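Local atomic coordinates of Blr6230 protein (Bradyrhizobium diazoefficiens USDA 110, PDB entry 5NGG), a protein that is a subclass B3 metallo-beta-lactamase, a zinc-dependent enzyme that probably hydrolyses beta-lactam antibiotics. Residues Y58-S63 against T167-H172. Numbering follows the deposited sequence.
Sequences YVIKTS and TTLTAH. With ZN (zinc ion), chain E.
Thr-62 sets its methyl against the side of Thr-167: CG2 lies 3.6 Å from Thr-167 CB and just as near to OG1 of that residue. What turns the methyl this way is the first torsion of Thr-62, which puts OG1 between the backbone N and the carbonyl carbon (chi1 88°) and leaves CG2 anti to the carbonyl carbon. The hydroxyl then serves its own strand's turn, hydrogen-bonding to Gln-64 N and Gly-65 O. Two residues earlier on the same strand, Ile-60 turns its two branches to different partners. Its CG2 sits 4.0 Å from the Thr-167 methyl CG2, while the longer arm ends with CD1 tip to tip with Leu-169 CD2, also at 4.0 Å. These two strands belong to different sheets of the metallo-beta-lactamase fold, an alpha-beta/beta-alpha sandwich, and their side chains meet in the space between the two sheets; the strand axes come no closer than 8.5 Å, with an angle of 137° between the N-to-C directions, and the gap is bridged mainly by side chains, with no hydrogen bond crossing it. The backbones come nearest at Thr-62 and Thr-167, whose CA atoms are 5.9 Å apart, and diverge from there. Ile-67 of the neighbouring strand 65-69 touches both Thr-62 and Leu-169, and Met-186 of strand 182-190 packs on Thr-167 and Leu-169, extending the apolar layer. At the diverging end of 167-172, His-172 binds a zinc ion through ND1 at 2.0 Å with Glu-158 and Lys-229, separate from the two ions at His-101/His-103/His-177 and Asp-105/His-106/His-242; Glu-185 hydrogen-bonds NE2, helping fix the ring's rotation.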
ATOM      1  N   TYR A  58       8.468  -0.101   1.178  1.00  5.91           N
ATOM      2  CA  TYR A  58       9.241  -0.796   2.196  1.00  6.12           C
ATOM      3  C   TYR A  58      10.101  -1.884   1.570  1.00  6.22           C
ATOM      4  O   TYR A  58       9.743  -2.503   0.580  1.00  6.99           O
ATOM      5  CB  TYR A  58       8.344  -1.443   3.255  1.00  6.36           C
ATOM      6  CG  TYR A  58       7.270  -0.542   3.793  1.00  6.20           C
ATOM      7  CD1 TYR A  58       6.066  -0.391   3.116  1.00  6.41           C
ATOM      8  CD2 TYR A  58       7.434   0.163   4.984  1.00  6.41           C
ATOM      9  CE1 TYR A  58       5.067   0.450   3.587  1.00  6.60           C
ATOM     10  CE2 TYR A  58       6.428   0.984   5.477  1.00  6.17           C
ATOM     11  CZ  TYR A  58       5.252   1.122   4.772  1.00  6.41           C
ATOM     12  OH  TYR A  58       4.265   1.951   5.272  1.00  6.85           O
ATOM     13  N   VAL A  59      11.263  -2.098   2.198  0.70  7.09           N
ATOM     14  CA  VAL A  59      12.101  -3.300   2.004  0.70  7.46           C
ATOM     15  C   VAL A  59      11.961  -4.181   3.237  0.70  7.18           C
ATOM     16  O   VAL A  59      12.022  -3.708   4.386  0.70  7.19           O
ATOM     17  CB  VAL A  59      13.593  -2.944   1.803  0.70  8.05           C
ATOM     18  CG1 VAL A  59      14.483  -4.188   1.820  0.70  8.58           C
ATOM     19  CG2 VAL A  59      13.780  -2.224   0.486  0.70  8.39           C
ATOM     20  N   ILE A  60      11.754  -5.464   3.001  1.00  7.65           N
ATOM     21  CA  ILE A  60      11.737  -6.449   4.069  1.00  8.13           C
ATOM     22  C   ILE A  60      12.959  -7.342   3.843  1.00  8.90           C
ATOM     23  O   ILE A  60      13.088  -7.976   2.797  1.00  9.33           O
ATOM     24  CB  ILE A  60      10.428  -7.260   4.065  1.00  9.46           C
ATOM     25  CG1 ILE A  60       9.189  -6.354   4.201  1.00  9.09           C
ATOM     26  CG2 ILE A  60      10.462  -8.265   5.200  1.00 10.53           C
ATOM     27  CD1 ILE A  60       7.899  -7.020   3.799  1.00 12.64           C
ATOM     28  N   LYS A  61      13.876  -7.339   4.806  1.00  8.91           N
ATOM     29  CA  LYS A  61      15.112  -8.091   4.674  1.00  9.83           C
ATOM     30  C   LYS A  61      14.913  -9.519   5.161  1.00 10.60           C
ATOM     31  O   LYS A  61      14.555  -9.727   6.315  1.00 12.73           O
ATOM     32  CB  LYS A  61      16.210  -7.397   5.466  1.00 10.82           C
ATOM     33  CG  LYS A  61      17.581  -8.024   5.296  1.00 13.99           C
ATOM     34  CD  LYS A  61      18.630  -7.311   6.134  1.00 17.63           C
ATOM     35  CE  LYS A  61      20.036  -7.806   5.852  1.00 21.74           C
ATOM     36  NZ  LYS A  61      21.067  -7.038   6.609  0.80 24.39           N
ATOM     37  N   THR A  62      15.160 -10.486   4.282  1.00 11.69           N
ATOM     38  CA  THR A  62      15.057 -11.892   4.631  1.00 12.34           C
ATOM     39  C   THR A  62      16.423 -12.561   4.482  1.00 12.84           C
ATOM     40  O   THR A  62      17.355 -12.039   3.867  1.00 14.88           O
ATOM     41  CB  THR A  62      14.016 -12.663   3.769  1.00 12.43           C
ATOM     42  OG1 THR A  62      14.642 -13.148   2.574  1.00 12.75           O
ATOM     43  CG2 THR A  62      12.786 -11.795   3.458  1.00 12.41           C
ATOM     44  N   SER A  63      16.494 -13.781   4.989  1.00 13.73           N
ATOM     45  CA  SER A  63      17.682 -14.596   4.861  1.00 15.63           C
ATOM     46  C   SER A  63      17.982 -15.005   3.407  1.00 16.06           C
ATOM     47  O   SER A  63      19.060 -15.521   3.156  1.00 18.05           O
ATOM     48  CB  SER A  63      17.523 -15.857   5.711  1.00 16.36           C
ATOM     49  OG  SER A  63      16.375 -16.564   5.284  1.00 17.34           O
ATOM     50  N   THR A 167      11.089 -15.492   6.167  1.00 15.05           N
ATOM     51  CA  THR A 167      10.032 -14.501   6.344  1.00 13.59           C
ATOM     52  C   THR A 167       8.773 -14.890   5.576  1.00 13.10           C
ATOM     53  O   THR A 167       8.834 -15.187   4.401  1.00 14.45           O
ATOM     54  CB  THR A 167      10.551 -13.128   5.888  1.00 15.51           C
ATOM     55  OG1 THR A 167      11.659 -12.754   6.715  1.00 15.73           O
ATOM     56  CG2 THR A 167       9.502 -12.059   5.999  1.00 16.94           C
ATOM     57  N   THR A 168       7.646 -14.896   6.272  1.00 12.21           N
ATOM     58  CA  THR A 168       6.348 -15.214   5.671  1.00 12.47           C
ATOM     59  C   THR A 168       5.341 -14.083   5.907  1.00 12.17           C
ATOM     60  O   THR A 168       5.186 -13.573   7.035  1.00 13.97           O
ATOM     61  CB  THR A 168       5.804 -16.516   6.269  1.00 14.81           C
ATOM     62  OG1 THR A 168       6.702 -17.576   5.949  1.00 16.48           O
ATOM     63  CG2 THR A 168       4.419 -16.869   5.719  1.00 16.35           C
ATOM     64  N   LEU A 169       4.612 -13.729   4.844  1.00 10.86           N
ATOM     65  CA  LEU A 169       3.506 -12.784   4.941  1.00  9.85           C
ATOM     66  C   LEU A 169       2.216 -13.501   4.580  1.00 10.78           C
ATOM     67  O   LEU A 169       2.215 -14.412   3.723  1.00 13.41           O
ATOM     68  CB  LEU A 169       3.694 -11.571   4.026  1.00 10.59           C
ATOM     69  CG  LEU A 169       4.926 -10.709   4.338  1.00 10.25           C
ATOM     70  CD1 LEU A 169       6.124 -11.075   3.456  1.00 12.03           C
ATOM     71  CD2 LEU A 169       4.609  -9.241   4.211  1.00 10.59           C
ATOM     72  N   THR A 170       1.118 -13.077   5.212  1.00 10.23           N
ATOM     73  CA  THR A 170      -0.209 -13.618   4.956  1.00 10.85           C
ATOM     74  C   THR A 170      -1.066 -12.538   4.287  1.00 10.28           C
ATOM     75  O   THR A 170      -1.148 -11.401   4.769  1.00  9.45           O
ATOM     76  CB  THR A 170      -0.875 -14.082   6.257  1.00 13.55           C
ATOM     77  OG1 THR A 170      -0.056 -15.088   6.854  1.00 15.41           O
ATOM     78  CG2 THR A 170      -2.260 -14.664   6.005  1.00 14.74           C
ATOM     79  N   ALA A 171      -1.692 -12.894   3.164  1.00  9.08           N
ATOM     80  CA  ALA A 171      -2.603 -12.010   2.442  1.00  9.11           C
ATOM     81  C   ALA A 171      -3.951 -11.941   3.124  1.00  9.18           C
ATOM     82  O   ALA A 171      -4.541 -12.980   3.450  1.00 11.25           O
ATOM     83  CB  ALA A 171      -2.768 -12.502   1.011  1.00  9.74           C
ATOM     84  N   HIS A 172      -4.480 -10.730   3.239  1.00  9.29           N
ATOM     85  CA  HIS A 172      -5.871 -10.519   3.630  1.00  9.72           C
ATOM     86  C   HIS A 172      -6.596  -9.729   2.557  1.00 10.00           C
ATOM     87  O   HIS A 172      -6.124  -8.678   2.136  1.00 10.73           O
ATOM     88  CB  HIS A 172      -5.959  -9.759   4.941  1.00 10.00           C
ATOM     89  CG  HIS A 172      -5.416 -10.502   6.101  1.00 10.95           C
ATOM     90  ND1 HIS A 172      -6.165 -11.385   6.842  1.00 12.27           N
ATOM     91  CD2 HIS A 172      -4.177 -10.517   6.624  1.00 12.28           C
ATOM     92  CE1 HIS A 172      -5.413 -11.895   7.799  1.00 13.77           C
ATOM     93  NE2 HIS A 172      -4.202 -11.377   7.691  1.00 14.57           N
TER
HETATM   94 ZN    ZN E 303      -8.134 -11.923   6.772  1.00 12.96          ZN